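Ubiquitin-conjugating enzyme (Plasmodium falciparum 3D7, PDB 2H2Y) probably acts as a ubiquitin-conjugating (E2) enzyme that passes ubiquitin towards protein substrates, this chain being the conjugating domain of a longer, probably membrane-anchored protein. Local coordinates at residues R24-K27 with E28-F32; S47-R50 with I51-V54. All coordinates share one frame; numbering follows the deposited sequence.

In the fold
Helix 21-34, near the N terminus, carries contact 1, in which residues 24-27 meet 28-32 one turn further on; it closes a helical turn, not a loop. The chain then runs through strand 40-44 to contact 2, where a type I turn from Asn-48 to Ile-51 joins residues 47-50 to strand 51-57, so this contact finishes the hairpin connection between the two strands. The contacts are in series, neither nested nor crossed, with centres about 11 Å apart. They meet where Ile-25 packs on Arg-50 and where the Trp-52 indole lies against the backbone of Ile-25, Glu-28 and Leu-29, joining the N-terminal helix of the UBC fold to its antiparallel sheet.

Contact 1. Residues R24-K27 with E28-F32; sequences RIQK and ELNNF
Arg-24 O accepts from Glu-28 N at 2.9 Å, and the same i to i+4 pattern joins Ile-25 to Leu-29, Gln-26 to Asn-30 and Lys-27 to Asn-31, as expected of a continuous alpha-helix. The side chains of Arg-24 and Glu-28 add a salt bridge over the same spacing. Arg-24 holds the carboxylate side-on with two nitrogens, both directed at one oxygen: NE lies 2.7 Å from Glu-28 OE1 and NH2 lies 2.9 Å from that oxygen. OE1 lies in the guanidinium plane of Arg-24; NE meets its anti lone pair, whereas NH2 approaches nearly along the C-O axis. The two flat groups are not coplanar, their planes standing 33° apart. A bend at chi2 (50°) in Arg-24 and another in Glu-28 (-73°) bring the two ends together. On another side of the helix, Gln-26 and Asn-30 run side by side and point the same way. The salt bridge is also tied to distant parts of the chain: Arg-24 NH2 bonds to Pro-115 O, while Glu-28 OE2 accepts from Ile-119 N at the start of helix 119-130. Ile-25, Glu-28 and Leu-29 touch Trp-52 of strand 51-57, Phe-32 reaches Val-54 there, and Leu-29 and Phe-32 both meet Ile-42 of strand 40-44, which seats the helix against the sheet.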
loop_
_atom_site.group_PDB
_atom_site.type_symbol
_atom_site.label_atom_id
_atom_site.label_comp_id
_atom_site.label_asym_id
_atom_site.label_seq_id
_atom_site.Cartn_x
_atom_site.Cartn_y
_atom_site.Cartn_z
ATOM N N ARG A 24 0.669 -14.956 4.712
ATOM C CA ARG A 24 0.567 -14.281 3.427
ATOM C C ARG A 24 0.935 -12.798 3.548
ATOM O O ARG A 24 1.590 -12.245 2.670
ATOM C CB ARG A 24 -0.850 -14.429 2.876
ATOM C CG ARG A 24 -1.147 -13.587 1.654
ATOM C CD ARG A 24 -0.083 -13.756 0.601
ATOM N NE ARG A 24 -0.400 -12.975 -0.587
ATOM C CZ ARG A 24 -1.426 -13.232 -1.390
ATOM N NH1 ARG A 24 -2.234 -14.251 -1.128
ATOM N NH2 ARG A 24 -1.635 -12.471 -2.457
ATOM N N ILE A 25 0.515 -12.158 4.636
ATOM C CA ILE A 25 0.825 -10.752 4.845
ATOM C C ILE A 25 2.333 -10.580 4.953
ATOM O O ILE A 25 2.916 -9.672 4.355
ATOM C CB ILE A 25 0.134 -10.212 6.125
ATOM C CG1 ILE A 25 -1.346 -9.971 5.836
ATOM C CG2 ILE A 25 0.778 -8.908 6.587
ATOM C CD1 ILE A 25 -2.161 -9.695 7.068
ATOM N N GLN A 26 2.969 -11.454 5.719
ATOM C CA GLN A 26 4.415 -11.387 5.876
ATOM C C GLN A 26 5.089 -11.584 4.525
ATOM O O GLN A 26 6.048 -10.888 4.192
ATOM C CB GLN A 26 4.889 -12.456 6.854
ATOM C CG GLN A 26 6.382 -12.678 6.844
ATOM C CD GLN A 26 6.804 -13.651 7.906
ATOM O OE1 GLN A 26 7.102 -13.264 9.027
ATOM N NE2 GLN A 26 6.804 -14.933 7.568
ATOM N N LYS A 27 4.578 -12.525 3.738
ATOM C CA LYS A 27 5.158 -12.774 2.428
ATOM C C LYS A 27 5.020 -11.512 1.587
ATOM O O LYS A 27 5.928 -11.157 0.833
ATOM C CB LYS A 27 4.466 -13.957 1.750
ATOM C CG LYS A 27 5.323 -14.619 0.678
ATOM C CD LYS A 27 4.898 -16.058 0.420
ATOM C CE LYS A 27 3.650 -16.138 -0.437
ATOM N NZ LYS A 27 3.914 -15.606 -1.805
ATOM N N GLU A 28 3.891 -10.822 1.739
ATOM C CA GLU A 28 3.640 -9.585 1.004
ATOM C C GLU A 28 4.556 -8.452 1.449
ATOM O O GLU A 28 4.928 -7.598 0.637
ATOM C CB GLU A 28 2.186 -9.159 1.166
ATOM C CG GLU A 28 1.212 -10.069 0.453
ATOM C CD GLU A 28 1.238 -9.894 -1.051
ATOM O OE1 GLU A 28 0.649 -10.745 -1.753
ATOM O OE2 GLU A 28 1.833 -8.907 -1.530
ATOM N N LEU A 29 4.914 -8.438 2.731
ATOM C CA LEU A 29 5.801 -7.400 3.250
ATOM C C LEU A 29 7.182 -7.540 2.608
ATOM O O LEU A 29 7.717 -6.570 2.055
ATOM C CB LEU A 29 5.920 -7.502 4.775
ATOM C CG LEU A 29 6.878 -6.515 5.465
ATOM C CD1 LEU A 29 6.406 -5.081 5.274
ATOM C CD2 LEU A 29 6.952 -6.844 6.944
ATOM N N ASN A 30 7.746 -8.751 2.674
ATOM C CA ASN A 30 9.066 -9.035 2.097
ATOM C C ASN A 30 9.135 -8.648 0.632
ATOM O O ASN A 30 10.129 -8.074 0.182
ATOM C CB ASN A 30 9.424 -10.513 2.243
ATOM C CG ASN A 30 9.704 -10.894 3.670
ATOM O OD1 ASN A 30 10.398 -10.168 4.387
ATOM N ND2 ASN A 30 9.176 -12.035 4.098
ATOM N N ASN A 31 8.091 -8.971 -0.123
ATOM C CA ASN A 31 8.101 -8.595 -1.518
ATOM C C ASN A 31 8.077 -7.079 -1.614
ATOM O O ASN A 31 8.697 -6.502 -2.508
ATOM C CB ASN A 31 6.903 -9.173 -2.265
ATOM C CG ASN A 31 6.718 -8.532 -3.639
ATOM O OD1 ASN A 31 6.089 -7.472 -3.771
ATOM N ND2 ASN A 31 7.288 -9.156 -4.665
ATOM N N PHE A 32 7.379 -6.429 -0.686
ATOM C CA PHE A 32 7.293 -4.981 -0.724
ATOM C C PHE A 32 8.667 -4.354 -0.511
ATOM O O PHE A 32 9.028 -3.387 -1.189
ATOM C CB PHE A 32 6.304 -4.463 0.321
ATOM C CG PHE A 32 5.828 -3.066 0.045
ATOM C CD1 PHE A 32 4.664 -2.845 -0.692
ATOM C CD2 PHE A 32 6.570 -1.965 0.471
ATOM C CE1 PHE A 32 4.241 -1.539 -1.007
ATOM C CE2 PHE A 32 6.160 -0.660 0.161
ATOM C CZ PHE A 32 4.990 -0.448 -0.581
#

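Contact 2. Residues S47-R50 with I51-V54; sequences SNIR and IWIV
The side chains of Asn-48 and Ile-51 meet obliquely at the two ends of a type I beta turn, which leads into strand 51-57 of the antiparallel sheet of the UBC fold. The amide end of Asn-48 lies by the CG1-CD1 arm of Ile-51, with Asn-48 CG 3.9 Å from Ile-51 CD1. The carboxamide is placed by a chi1 of -170°, which sets CG beside the carbonyl carbon; OD1 then takes a weak hydrogen bond from Arg-50 N at 3.0 Å, inside the turn. The turn's own backbone bond, Ile-51 N to Asn-48 O, is long and weak at 3.4 Å. Trp-52 returns to the turn by another route. Its indole is set by a chi1 of -60°, with CG beside the backbone N, and presents its edge to the carbonyl of Ile-49. Beyond the turn, the indole makes an edge-to-face contact with Phe-75 and packs on Val-44 of strand 40-44, while Ile-49 touches Ile-25 of helix 21-34. Strand 51-57 pairs on through Trp-52 with Ile-73 and Ile-53 with Asp-43. Ile-49 O lies at the edge of the indole, near its plane, and takes a weak hydrogen bond from Trp-52 NE1, 2.8 Å long but bent to 127° at the hydrogen.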
loop_
_atom_site.group_PDB
_atom_site.type_symbol
_atom_site.label_atom_id
_atom_site.label_comp_id
_atom_site.label_asym_id
_atom_site.label_seq_id
_atom_site.Cartn_x
_atom_site.Cartn_y
_atom_site.Cartn_z
ATOM N N SER A 47 3.889 -4.564 16.703
ATOM C CA SER A 47 2.958 -5.444 17.418
ATOM C C SER A 47 1.649 -5.660 16.654
ATOM O O SER A 47 0.655 -6.127 17.223
ATOM C CB SER A 47 2.635 -4.893 18.810
ATOM O OG SER A 47 1.541 -3.990 18.757
ATOM N N ASN A 48 1.645 -5.312 15.370
ATOM C CA ASN A 48 0.458 -5.493 14.539
ATOM C C ASN A 48 0.868 -5.446 13.073
ATOM O O ASN A 48 0.929 -4.367 12.472
ATOM C CB ASN A 48 -0.570 -4.397 14.816
ATOM C CG ASN A 48 -1.901 -4.675 14.150
ATOM O OD1 ASN A 48 -1.988 -5.504 13.238
ATOM N ND2 ASN A 48 -2.947 -3.979 14.593
ATOM N N ILE A 49 1.137 -6.614 12.494
ATOM C CA ILE A 49 1.576 -6.683 11.105
ATOM C C ILE A 49 0.462 -6.346 10.116
ATOM O O ILE A 49 0.721 -6.041 8.949
ATOM C CB ILE A 49 2.179 -8.080 10.788
ATOM C CG1 ILE A 49 3.058 -7.991 9.545
ATOM C CG2 ILE A 49 1.084 -9.104 10.586
ATOM C CD1 ILE A 49 3.887 -9.218 9.315
ATOM N N ARG A 50 -0.775 -6.376 10.604
ATOM C CA ARG A 50 -1.952 -6.082 9.791
ATOM C C ARG A 50 -2.028 -4.627 9.332
ATOM O O ARG A 50 -2.706 -4.320 8.362
ATOM C CB ARG A 50 -3.230 -6.406 10.570
ATOM C CG ARG A 50 -3.346 -7.832 11.083
ATOM C CD ARG A 50 -3.299 -8.832 9.949
ATOM N NE ARG A 50 -3.593 -10.192 10.393
ATOM C CZ ARG A 50 -4.818 -10.687 10.537
ATOM N NH1 ARG A 50 -5.877 -9.935 10.267
ATOM N NH2 ARG A 50 -4.986 -11.939 10.948
ATOM N N ILE A 51 -1.337 -3.729 10.020
ATOM C CA ILE A 51 -1.394 -2.315 9.656
ATOM C C ILE A 51 -0.118 -1.765 9.048
ATOM O O ILE A 51 0.924 -1.760 9.695
ATOM C CB ILE A 51 -1.718 -1.432 10.880
ATOM C CG1 ILE A 51 -3.001 -1.910 11.556
ATOM C CG2 ILE A 51 -1.876 0.004 10.440
ATOM C CD1 ILE A 51 -3.241 -1.258 12.894
ATOM N N TRP A 52 -0.207 -1.284 7.812
ATOM C CA TRP A 52 0.950 -0.702 7.137
ATOM C C TRP A 52 0.650 0.744 6.747
ATOM O O TRP A 52 -0.504 1.126 6.553
ATOM C CB TRP A 52 1.288 -1.434 5.836
ATOM C CG TRP A 52 1.627 -2.878 5.916
ATOM C CD1 TRP A 52 1.542 -3.696 7.006
ATOM C CD2 TRP A 52 2.024 -3.707 4.818
ATOM N NE1 TRP A 52 1.854 -4.987 6.650
ATOM C CE2 TRP A 52 2.153 -5.022 5.312
ATOM C CE3 TRP A 52 2.276 -3.466 3.458
ATOM C CZ2 TRP A 52 2.525 -6.098 4.493
ATOM C CZ3 TRP A 52 2.644 -4.534 2.644
ATOM C CH2 TRP A 52 2.764 -5.834 3.167
ATOM N N ILE A 53 1.706 1.540 6.624
ATOM C CA ILE A 53 1.585 2.923 6.201
ATOM C C ILE A 53 2.715 3.189 5.231
ATOM O O ILE A 53 3.885 3.216 5.611
ATOM C CB ILE A 53 1.681 3.915 7.370
ATOM C CG1 ILE A 53 0.372 3.899 8.158
ATOM C CG2 ILE A 53 1.934 5.317 6.842
ATOM C CD1 ILE A 53 0.318 4.912 9.286
ATOM N N VAL A 54 2.354 3.353 3.966
ATOM C CA VAL A 54 3.326 3.623 2.926
ATOM C C VAL A 54 3.353 5.132 2.710
ATOM O O VAL A 54 2.328 5.798 2.836
ATOM C CB VAL A 54 2.913 2.917 1.616
ATOM C CG1 VAL A 54 3.918 3.213 0.517
ATOM C CG2 VAL A 54 2.806 1.422 1.852
#